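Local coordinates for protein putative polyketide synthase (Brevibacillus brevis, PDB 6HP2) that binds S-adenosyl-L-homocysteine as the O-methyltransferase domain of a trans-AT polyketide synthase and probably methylates an intermediate of antibiotic polyketide (bacillaene) biosynthesis, at residues 58-63 with 252-257; 91-96 with 328-333; 178-183 with 229-234. All blocks are in the same frame, centred on the assembly; numbering follows the deposited sequence.

Interaction 1 (58-63 with 252-257); sequences SMSRVI and PDVEQY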
loop_
_atom_site.group_PDB
_atom_site.type_symbol
_atom_site.label_atom_id
_atom_site.label_comp_id
_atom_site.label_asym_id
_atom_site.label_seq_id
_atom_site.Cartn_x
_atom_site.Cartn_y
_atom_site.Cartn_z
ATOM N N SER A 58 10.272 -20.268 -0.584
ATOM C CA SER A 58 11.201 -19.233 -0.166
ATOM C C SER A 58 10.905 -17.979 -0.962
ATOM O O SER A 58 11.211 -17.914 -2.168
ATOM C CB SER A 58 12.647 -19.670 -0.397
ATOM O OG SER A 58 13.516 -18.565 -0.266
ATOM N N MET A 59 10.318 -16.993 -0.290
ATOM C CA MET A 59 9.962 -15.748 -0.943
ATOM C C MET A 59 11.193 -15.056 -1.502
ATOM O O MET A 59 11.119 -14.476 -2.573
ATOM C CB MET A 59 9.230 -14.818 0.030
ATOM C CG MET A 59 8.753 -13.524 -0.610
ATOM S SD MET A 59 7.433 -13.880 -1.835
ATOM C CE MET A 59 6.076 -14.250 -0.726
ATOM N N SER A 60 12.327 -15.086 -0.785
ATOM C CA SER A 60 13.518 -14.388 -1.271
ATOM C C SER A 60 14.002 -14.999 -2.590
ATOM O O SER A 60 14.452 -14.285 -3.482
ATOM C CB SER A 60 14.641 -14.438 -0.214
ATOM O OG SER A 60 14.938 -15.765 0.142
ATOM N N ARG A 61 13.971 -16.332 -2.706
ATOM C CA ARG A 61 14.350 -16.978 -3.968
ATOM C C ARG A 61 13.427 -16.552 -5.104
ATOM O O ARG A 61 13.879 -16.199 -6.196
ATOM C CB ARG A 61 14.310 -18.474 -3.798
ATOM C CG ARG A 61 15.555 -19.029 -3.091
ATOM C CD ARG A 61 15.457 -20.525 -2.852
ATOM N NE ARG A 61 16.630 -21.024 -2.136
ATOM C CZ ARG A 61 16.840 -20.867 -0.831
ATOM N NH1 ARG A 61 15.964 -20.206 -0.084
ATOM N NH2 ARG A 61 17.933 -21.366 -0.270
ATOM N N VAL A 62 12.127 -16.502 -4.831
ATOM C CA VAL A 62 11.149 -16.187 -5.860
ATOM C C VAL A 62 11.247 -14.731 -6.295
ATOM O O VAL A 62 11.139 -14.430 -7.491
ATOM C CB VAL A 62 9.737 -16.515 -5.346
ATOM C CG1 VAL A 62 8.727 -16.042 -6.348
ATOM C CG2 VAL A 62 9.629 -18.009 -5.106
ATOM N N ILE A 63 11.404 -13.809 -5.331
ATOM C CA ILE A 63 11.448 -12.391 -5.641
ATOM C C ILE A 63 12.767 -12.025 -6.297
ATOM O O ILE A 63 12.805 -11.194 -7.208
ATOM C CB ILE A 63 11.204 -11.551 -4.378
ATOM C CG1 ILE A 63 9.787 -11.758 -3.852
ATOM C CG2 ILE A 63 11.482 -10.099 -4.688
ATOM C CD1 ILE A 63 8.698 -11.414 -4.854
ATOM N N PRO A 252 13.146 -19.371 6.437
ATOM C CA PRO A 252 14.096 -19.644 7.536
ATOM C C PRO A 252 15.569 -19.556 7.141
ATOM O O PRO A 252 16.405 -19.266 7.999
ATOM C CB PRO A 252 13.708 -21.061 7.994
ATOM C CG PRO A 252 12.937 -21.665 6.850
ATOM C CD PRO A 252 12.294 -20.532 6.107
ATOM N N ASP A 253 15.924 -19.773 5.881
ATOM C CA ASP A 253 17.320 -19.706 5.462
ATOM C C ASP A 253 17.695 -18.375 4.811
ATOM O O ASP A 253 18.801 -18.252 4.270
ATOM C CB ASP A 253 17.633 -20.841 4.482
ATOM C CG ASP A 253 16.853 -20.704 3.189
ATOM O OD1 ASP A 253 15.620 -20.471 3.255
ATOM O OD2 ASP A 253 17.470 -20.803 2.111
ATOM N N VAL A 254 16.824 -17.370 4.877
ATOM C CA VAL A 254 16.998 -16.185 4.056
ATOM C C VAL A 254 18.322 -15.501 4.374
ATOM O O VAL A 254 19.050 -15.094 3.467
ATOM C CB VAL A 254 15.779 -15.242 4.214
ATOM C CG1 VAL A 254 15.691 -14.701 5.626
ATOM C CG2 VAL A 254 15.878 -14.119 3.218
ATOM N N GLU A 255 18.689 -15.417 5.649
ATOM C CA GLU A 255 19.882 -14.666 6.010
ATOM C C GLU A 255 21.124 -15.310 5.407
ATOM O O GLU A 255 21.995 -14.611 4.877
ATOM C CB GLU A 255 20.004 -14.573 7.527
ATOM C CG GLU A 255 18.814 -13.898 8.187
ATOM C CD GLU A 255 19.149 -13.299 9.537
ATOM O OE1 GLU A 255 19.567 -14.055 10.441
ATOM O OE2 GLU A 255 19.008 -12.067 9.687
ATOM N N GLN A 256 21.206 -16.645 5.452
ATOM C CA GLN A 256 22.260 -17.363 4.744
ATOM C C GLN A 256 22.148 -17.159 3.241
ATOM O O GLN A 256 23.148 -16.891 2.555
ATOM C CB GLN A 256 22.189 -18.855 5.079
ATOM C CG GLN A 256 22.801 -19.231 6.413
ATOM C CD GLN A 256 24.320 -19.199 6.376
ATOM O OE1 GLN A 256 24.951 -19.913 5.593
ATOM N NE2 GLN A 256 24.915 -18.365 7.220
ATOM N N TYR A 257 20.933 -17.293 2.707
ATOM C CA TYR A 257 20.741 -17.245 1.265
ATOM C C TYR A 257 21.269 -15.940 0.686
ATOM O O TYR A 257 22.055 -15.951 -0.264
ATOM C CB TYR A 257 19.257 -17.425 0.915
ATOM C CG TYR A 257 18.960 -17.223 -0.567
ATOM C CD1 TYR A 257 19.431 -18.103 -1.502
ATOM C CD2 TYR A 257 18.170 -16.151 -1.007
ATOM C CE1 TYR A 257 19.181 -17.926 -2.857
ATOM C CE2 TYR A 257 17.892 -15.971 -2.339
ATOM C CZ TYR A 257 18.426 -16.866 -3.276
ATOM O OH TYR A 257 18.182 -16.712 -4.629
#

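Interaction 2 (91-96 with 328-333); sequences ENFSRV and YIPYPK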
loop_
_atom_site.group_PDB
_atom_site.type_symbol
_atom_site.label_atom_id
_atom_site.label_comp_id
_atom_site.label_asym_id
_atom_site.label_seq_id
_atom_site.Cartn_x
_atom_site.Cartn_y
_atom_site.Cartn_z
ATOM N N GLU A 91 -15.253 0.503 -2.556
ATOM C CA GLU A 91 -15.313 1.701 -3.370
ATOM C C GLU A 91 -16.261 1.494 -4.534
ATOM O O GLU A 91 -16.436 0.377 -5.020
ATOM C CB GLU A 91 -13.910 2.031 -3.875
ATOM C CG GLU A 91 -12.897 2.032 -2.734
ATOM C CD GLU A 91 -13.376 2.835 -1.502
ATOM O OE1 GLU A 91 -13.808 4.007 -1.693
ATOM O OE2 GLU A 91 -13.331 2.276 -0.344
ATOM N N ASN A 92 -16.923 2.562 -4.921
ATOM C CA ASN A 92 -17.799 2.603 -6.095
ATOM C C ASN A 92 -17.044 3.355 -7.185
ATOM O O ASN A 92 -16.952 4.598 -7.148
ATOM C CB ASN A 92 -19.131 3.288 -5.776
ATOM C CG ASN A 92 -20.032 3.363 -6.969
ATOM O OD1 ASN A 92 -19.585 3.175 -8.061
ATOM N ND2 ASN A 92 -21.312 3.657 -6.758
ATOM N N PHE A 93 -16.471 2.607 -8.139
ATOM C CA PHE A 93 -15.652 3.266 -9.149
ATOM C C PHE A 93 -16.514 3.991 -10.178
ATOM O O PHE A 93 -16.001 4.836 -10.927
ATOM C CB PHE A 93 -14.748 2.264 -9.858
ATOM C CG PHE A 93 -13.577 1.873 -9.077
ATOM C CD1 PHE A 93 -13.672 0.909 -8.084
ATOM C CD2 PHE A 93 -12.333 2.429 -9.337
ATOM C CE1 PHE A 93 -12.576 0.527 -7.347
ATOM C CE2 PHE A 93 -11.232 2.030 -8.578
ATOM C CZ PHE A 93 -11.354 1.083 -7.598
ATOM N N SER A 94 -17.810 3.696 -10.211
ATOM C CA SER A 94 -18.691 4.469 -11.089
ATOM C C SER A 94 -18.821 5.910 -10.621
ATOM O O SER A 94 -18.981 6.815 -11.443
ATOM C CB SER A 94 -20.064 3.793 -11.182
ATOM O OG SER A 94 -20.974 4.583 -11.909
ATOM N N ARG A 95 -18.741 6.150 -9.319
ATOM C CA ARG A 95 -18.816 7.502 -8.768
ATOM C C ARG A 95 -17.485 8.250 -8.879
ATOM O O ARG A 95 -17.462 9.477 -8.907
ATOM C CB ARG A 95 -19.215 7.424 -7.279
ATOM C CG ARG A 95 -19.341 8.748 -6.574
ATOM C CD ARG A 95 -20.531 9.512 -7.118
ATOM N NE ARG A 95 -21.784 9.072 -6.513
ATOM C CZ ARG A 95 -22.983 9.515 -6.872
ATOM N NH1 ARG A 95 -23.110 10.383 -7.867
ATOM N NH2 ARG A 95 -24.055 9.074 -6.249
ATOM N N VAL A 96 -16.374 7.535 -8.893
ATOM C CA VAL A 96 -15.064 8.170 -8.928
ATOM C C VAL A 96 -14.801 8.775 -10.305
ATOM O O VAL A 96 -15.067 8.161 -11.348
ATOM C CB VAL A 96 -14.013 7.117 -8.562
ATOM C CG1 VAL A 96 -12.582 7.665 -8.786
ATOM C CG2 VAL A 96 -14.190 6.664 -7.092
ATOM N N TYR A 328 -18.709 -8.725 -4.516
ATOM C CA TYR A 328 -18.398 -7.434 -5.119
ATOM C C TYR A 328 -16.903 -7.173 -5.014
ATOM O O TYR A 328 -16.369 -6.935 -3.910
ATOM C CB TYR A 328 -19.172 -6.322 -4.438
ATOM C CG TYR A 328 -18.867 -4.956 -5.010
ATOM C CD1 TYR A 328 -19.237 -4.616 -6.330
ATOM C CD2 TYR A 328 -18.316 -4.000 -4.231
ATOM C CE1 TYR A 328 -18.999 -3.363 -6.832
ATOM C CE2 TYR A 328 -18.096 -2.724 -4.703
ATOM C CZ TYR A 328 -18.443 -2.408 -6.016
ATOM O OH TYR A 328 -18.159 -1.164 -6.508
ATOM N N ILE A 329 -16.238 -7.166 -6.165
ATOM C CA ILE A 329 -14.772 -7.087 -6.181
ATOM C C ILE A 329 -14.446 -6.188 -7.358
ATOM O O ILE A 329 -14.199 -6.689 -8.449
ATOM C CB ILE A 329 -14.098 -8.457 -6.329
ATOM C CG1 ILE A 329 -14.502 -9.377 -5.213
ATOM C CG2 ILE A 329 -12.521 -8.306 -6.282
ATOM C CD1 ILE A 329 -14.045 -10.832 -5.356
ATOM N N PRO A 330 -14.468 -4.865 -7.217
ATOM C CA PRO A 330 -14.385 -4.004 -8.424
ATOM C C PRO A 330 -12.967 -3.799 -8.981
ATOM O O PRO A 330 -12.818 -3.335 -10.129
ATOM C CB PRO A 330 -14.936 -2.647 -7.934
ATOM C CG PRO A 330 -14.656 -2.661 -6.449
ATOM C CD PRO A 330 -14.818 -4.126 -6.013
ATOM N N TYR A 331 -11.930 -4.088 -8.216
ATOM C CA TYR A 331 -10.570 -3.742 -8.642
ATOM C C TYR A 331 -9.555 -4.335 -7.692
ATOM O O TYR A 331 -9.771 -4.265 -6.498
ATOM C CB TYR A 331 -10.380 -2.204 -8.669
ATOM C CG TYR A 331 -8.958 -1.909 -9.081
ATOM C CD1 TYR A 331 -8.575 -1.920 -10.406
ATOM C CD2 TYR A 331 -8.014 -1.674 -8.120
ATOM C CE1 TYR A 331 -7.241 -1.713 -10.753
ATOM C CE2 TYR A 331 -6.682 -1.488 -8.440
ATOM C CZ TYR A 331 -6.300 -1.523 -9.754
ATOM O OH TYR A 331 -4.984 -1.351 -10.042
ATOM N N PRO A 332 -8.446 -4.904 -8.157
ATOM C CA PRO A 332 -8.138 -5.247 -9.557
ATOM C C PRO A 332 -8.845 -6.528 -9.930
ATOM O O PRO A 332 -9.535 -7.077 -9.095
ATOM C CB PRO A 332 -6.613 -5.450 -9.573
ATOM C CG PRO A 332 -6.105 -5.124 -8.195
ATOM C CD PRO A 332 -7.299 -5.174 -7.256
ATOM N N LYS A 333 -8.652 -6.998 -11.155
ATOM C CA LYS A 333 -9.062 -8.325 -11.597
ATOM C C LYS A 333 -7.848 -9.251 -11.617
ATOM O O LYS A 333 -6.718 -8.815 -11.848
ATOM C CB LYS A 333 -9.695 -8.265 -12.996
ATOM C CG LYS A 333 -10.775 -7.202 -13.151
ATOM C CD LYS A 333 -11.985 -7.449 -12.248
ATOM C CE LYS A 333 -13.024 -6.328 -12.377
ATOM N NZ LYS A 333 -14.392 -6.654 -11.823
HETATM O O HOH W 1 -17.365 0.108 -8.844
#

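Interaction 3 (178-183 with 229-234); sequences NKHGLF and AEHQLV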
loop_
_atom_site.group_PDB
_atom_site.type_symbol
_atom_site.label_atom_id
_atom_site.label_comp_id
_atom_site.label_asym_id
_atom_site.label_seq_id
_atom_site.Cartn_x
_atom_site.Cartn_y
_atom_site.Cartn_z
ATOM N N ASN A 178 8.423 13.307 6.524
ATOM C CA ASN A 178 7.632 14.486 6.895
ATOM C C ASN A 178 6.157 14.149 6.730
ATOM O O ASN A 178 5.527 14.470 5.722
ATOM C CB ASN A 178 8.080 15.687 6.072
ATOM C CG ASN A 178 9.560 16.028 6.318
ATOM O OD1 ASN A 178 10.368 15.985 5.409
ATOM N ND2 ASN A 178 9.917 16.320 7.576
ATOM N N LYS A 179 5.603 13.551 7.777
ATOM C CA LYS A 179 4.243 13.024 7.730
ATOM C C LYS A 179 3.208 14.134 7.618
ATOM O O LYS A 179 2.161 13.958 6.971
ATOM C CB LYS A 179 3.940 12.220 8.989
ATOM C CG LYS A 179 5.018 11.196 9.392
ATOM C CD LYS A 179 5.012 10.011 8.525
ATOM C CE LYS A 179 6.054 8.945 9.049
ATOM N NZ LYS A 179 6.360 7.946 8.031
ATOM N N HIS A 180 3.454 15.267 8.290
ATOM C CA HIS A 180 2.455 16.328 8.263
ATOM C C HIS A 180 2.434 17.010 6.914
ATOM O O HIS A 180 1.355 17.398 6.442
ATOM C CB HIS A 180 2.681 17.339 9.383
ATOM C CG HIS A 180 2.290 16.813 10.722
ATOM N ND1 HIS A 180 0.967 16.658 11.089
ATOM C CD2 HIS A 180 3.033 16.361 11.764
ATOM C CE1 HIS A 180 0.914 16.165 12.316
ATOM N NE2 HIS A 180 2.150 15.965 12.740
ATOM N N GLY A 181 3.596 17.138 6.270
ATOM C CA GLY A 181 3.601 17.612 4.896
ATOM C C GLY A 181 2.740 16.731 4.023
ATOM O O GLY A 181 1.868 17.207 3.299
ATOM N N LEU A 182 2.980 15.424 4.094
ATOM C CA LEU A 182 2.250 14.466 3.280
ATOM C C LEU A 182 0.752 14.542 3.527
ATOM O O LEU A 182 -0.038 14.621 2.585
ATOM C CB LEU A 182 2.767 13.069 3.587
ATOM C CG LEU A 182 2.031 11.925 2.912
ATOM C CD1 LEU A 182 2.124 11.990 1.393
ATOM C CD2 LEU A 182 2.579 10.648 3.506
ATOM N N PHE A 183 0.323 14.503 4.784
ATOM C CA PHE A 183 -1.130 14.428 5.033
ATOM C C PHE A 183 -1.807 15.769 4.890
ATOM O O PHE A 183 -3.001 15.821 4.624
ATOM C CB PHE A 183 -1.414 13.749 6.394
ATOM C CG PHE A 183 -1.365 12.244 6.277
ATOM C CD1 PHE A 183 -2.493 11.536 5.957
ATOM C CD2 PHE A 183 -0.158 11.521 6.460
ATOM C CE1 PHE A 183 -2.433 10.169 5.806
ATOM C CE2 PHE A 183 -0.119 10.122 6.269
ATOM C CZ PHE A 183 -1.246 9.466 5.974
ATOM N N ALA A 229 -6.320 12.570 12.675
ATOM C CA ALA A 229 -7.272 13.528 13.218
ATOM C C ALA A 229 -6.825 14.959 12.913
ATOM O O ALA A 229 -7.642 15.820 12.592
ATOM C CB ALA A 229 -7.413 13.372 14.760
ATOM N N GLU A 230 -5.513 15.218 12.939
ATOM C CA GLU A 230 -5.026 16.583 12.698
ATOM C C GLU A 230 -5.354 17.035 11.283
ATOM O O GLU A 230 -5.589 18.227 11.046
ATOM C CB GLU A 230 -3.519 16.674 12.918
ATOM C CG GLU A 230 -2.974 18.055 12.671
ATOM C CD GLU A 230 -3.385 19.019 13.770
ATOM O OE1 GLU A 230 -3.576 18.559 14.917
ATOM O OE2 GLU A 230 -3.555 20.228 13.474
ATOM N N HIS A 231 -5.387 16.102 10.328
ATOM C CA HIS A 231 -5.727 16.457 8.951
ATOM C C HIS A 231 -7.146 16.043 8.561
ATOM O O HIS A 231 -7.399 15.717 7.409
ATOM C CB HIS A 231 -4.672 15.869 8.036
ATOM C CG HIS A 231 -3.307 16.403 8.348
ATOM N ND1 HIS A 231 -2.892 17.651 7.918
ATOM C CD2 HIS A 231 -2.349 15.963 9.199
ATOM C CE1 HIS A 231 -1.701 17.911 8.427
ATOM N NE2 HIS A 231 -1.341 16.889 9.183
ATOM N N GLN A 232 -8.069 16.075 9.516
ATOM C CA GLN A 232 -9.505 15.901 9.279
ATOM C C GLN A 232 -9.874 14.481 8.858
ATOM O O GLN A 232 -10.963 14.235 8.338
ATOM C CB GLN A 232 -9.997 16.900 8.226
ATOM C CG GLN A 232 -9.858 18.386 8.601
ATOM C CD GLN A 232 -8.454 18.920 8.395
ATOM O OE1 GLN A 232 -7.878 18.796 7.314
ATOM N NE2 GLN A 232 -7.894 19.518 9.437
ATOM N N LEU A 233 -9.012 13.513 9.073
ATOM C CA LEU A 233 -9.312 12.169 8.619
ATOM C C LEU A 233 -9.715 11.249 9.757
ATOM O O LEU A 233 -9.166 11.304 10.859
ATOM C CB LEU A 233 -8.091 11.598 7.881
ATOM C CG LEU A 233 -7.702 12.338 6.629
ATOM C CD1 LEU A 233 -6.281 11.897 6.097
ATOM C CD2 LEU A 233 -8.706 12.146 5.494
ATOM N N VAL A 234 -10.605 10.324 9.459
ATOM C CA VAL A 234 -10.976 9.284 10.385
ATOM C C VAL A 234 -10.933 7.958 9.690
ATOM O O VAL A 234 -11.116 7.863 8.478
ATOM C CB VAL A 234 -12.396 9.538 10.986
ATOM C CG1 VAL A 234 -12.319 10.788 11.811
ATOM C CG2 VAL A 234 -13.411 9.686 9.877
#

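Interaction 1 (58-63 with 252-257)
Arg61 lays its side chain along one face of the Tyr257 ring and reaches past it to the carboxylate of Asp253. This is a salt bridge combined with a cation-pi stack, and it joins two short helices, 59-64 and 254-258, at the surface of the methyltransferase. The aliphatic part comes first: CG of Arg61 sits over the ring, 3.9 Å from the centroid of Tyr257, as a CH-pi contact. From CG the chain runs extended to NE, which carries the guanidinium over the CD1 side of the same ring, the planes 26° apart; CZ stands 31° off the ring normal, so the cation-pi contact is off-centre. Asp253 meets the guanidinium at its edge, the two planar groups nearly coplanar. Its OD2 takes Arg61 NH1 at 2.7 Å and NH2 at a distance so short that its exact value is doubtful, while OD1 has a weak bond from NH1. Tyr257 gets beneath the arginine because its CG stands opposite the backbone N (chi1 173°). Nearby, Ser60 CB lies 3.7 Å from Val254 CG2, and Ser60 OG lies beside Tyr257 CD2. Tyr269 of helix 263-281 packs on both Ser60 and Val254. Asp251 binds the hydroxyls of both Ser58 and Ser60. Ser58, the N-cap, weakly accepts the backbone N-H of Arg61, and in the guanidinium plane its OG receives a second weak bond from Arg61 NH1 at 3.0 Å.

Interaction 2 (91-96 with 328-333)
Phe93 brings the CD1-CE1-CZ side of its ring against Pro330 and Tyr331, and this is the close-packed half of the contact. Its CD1 is 3.8 Å from Pro330 CB, and its CZ is 3.6 Å from Tyr331 CB. The rings of Phe93 and Tyr331 meet obliquely, with planes at 46°, and it is CB of Tyr331 that comes nearest. That tyrosine turns its ring onward, with CG opposite the backbone N (chi1 179°), and its hydroxyl bonds to Asp109.

The other half is polar, hydrated and nearer to solvent. Tyr328, an exposed residue, gives its OH to the carbonyl O of Glu91 at 2.7 Å, in the carbonyl plane and on a lone pair. A water bridges the same hydroxyl to the backbone of the other loop: it donates to Tyr328 OH and accepts from Phe93 N at 2.7 Å. The phenol oxygen thus has two partners.

In the Rossmann-like methyltransferase fold, the contact ties the loop between helix 70-88 and strand 98-101 to the C-terminal tail after helix 316-326. Phe88 of helix 70-88 packs edge-to-face on Tyr331, helix 108-116 touches the same tyrosine, and Glu91 rests on Met166 of strand 164-170.

Interaction 3 (178-183 with 229-234)
A Schellman motif ends helix 221-230 here, and the turn that follows presses against the first turns of helix 179-188 in the Rossmann-like methyltransferase fold. Gln232, with positive phi, is the C-prime residue: its N bonds to Ala229 O, and Leu233 N returns to Leu228 O before the chain enters strand 233-240. His231, the first residue to leave the helical conformation, has the largest share of the buried surface.

Its ring meets helix 179-188 in two ways. At the edge, NE2 of His231 and ND1 of His180 share a hydrogen bond of 3.0 Å that is close to straight, at 166°. The two imidazoles meet rim to rim, their planes at 45°, and neither lies over the other. His180 swings its ring across to this bond with CG opposite its carbonyl carbon (chi1 -74°). Over one face of His231 lies Phe183: CB stands 4.0 Å from the imidazole centroid as a CH-pi contact, and the carbonyl carbon of Phe183 covers the rim of that face. CG of Glu230 lies against the opposite face, so the imidazole is held between the two residues.

Farther on, the Phe183 ring turns away from His231 and offers its edge to Leu233, CD1 to CD1 at 3.8 Å. Leu227 and Leu228 of helix 221-230 also pack on this phenylalanine. Ser187 of helix 179-188 adds a polar tie, bonding through its hydroxyl to His231 O.

A single hydrogen bond between two imidazole nitrogens needs one to carry the proton and the other to offer a lone pair. Either histidine could be the donor, and both being imidazolium at once would probably be disfavoured, since neither facing nitrogen would then offer a lone pair.

The three contacts do not touch one another within the chain. Interaction 1 is the outlier, its centre 35 Å from that of interaction 2 and 37 Å from that of interaction 3, across the centre of the chain from both and away from the S-adenosyl-L-homocysteine site. Interactions 2 and 3 are closer, with nearest atoms about 11 Å apart, and approach the ligand from different parts of the fold: the side chain of Tyr331 lies about 9 Å from it and that of Phe183 about 11 Å. The side chain of Tyr331 is also about 5 Å from that of ligand-binding Arg84, while that of Phe183 is about 9 Å from that of ligand-binding Ser155.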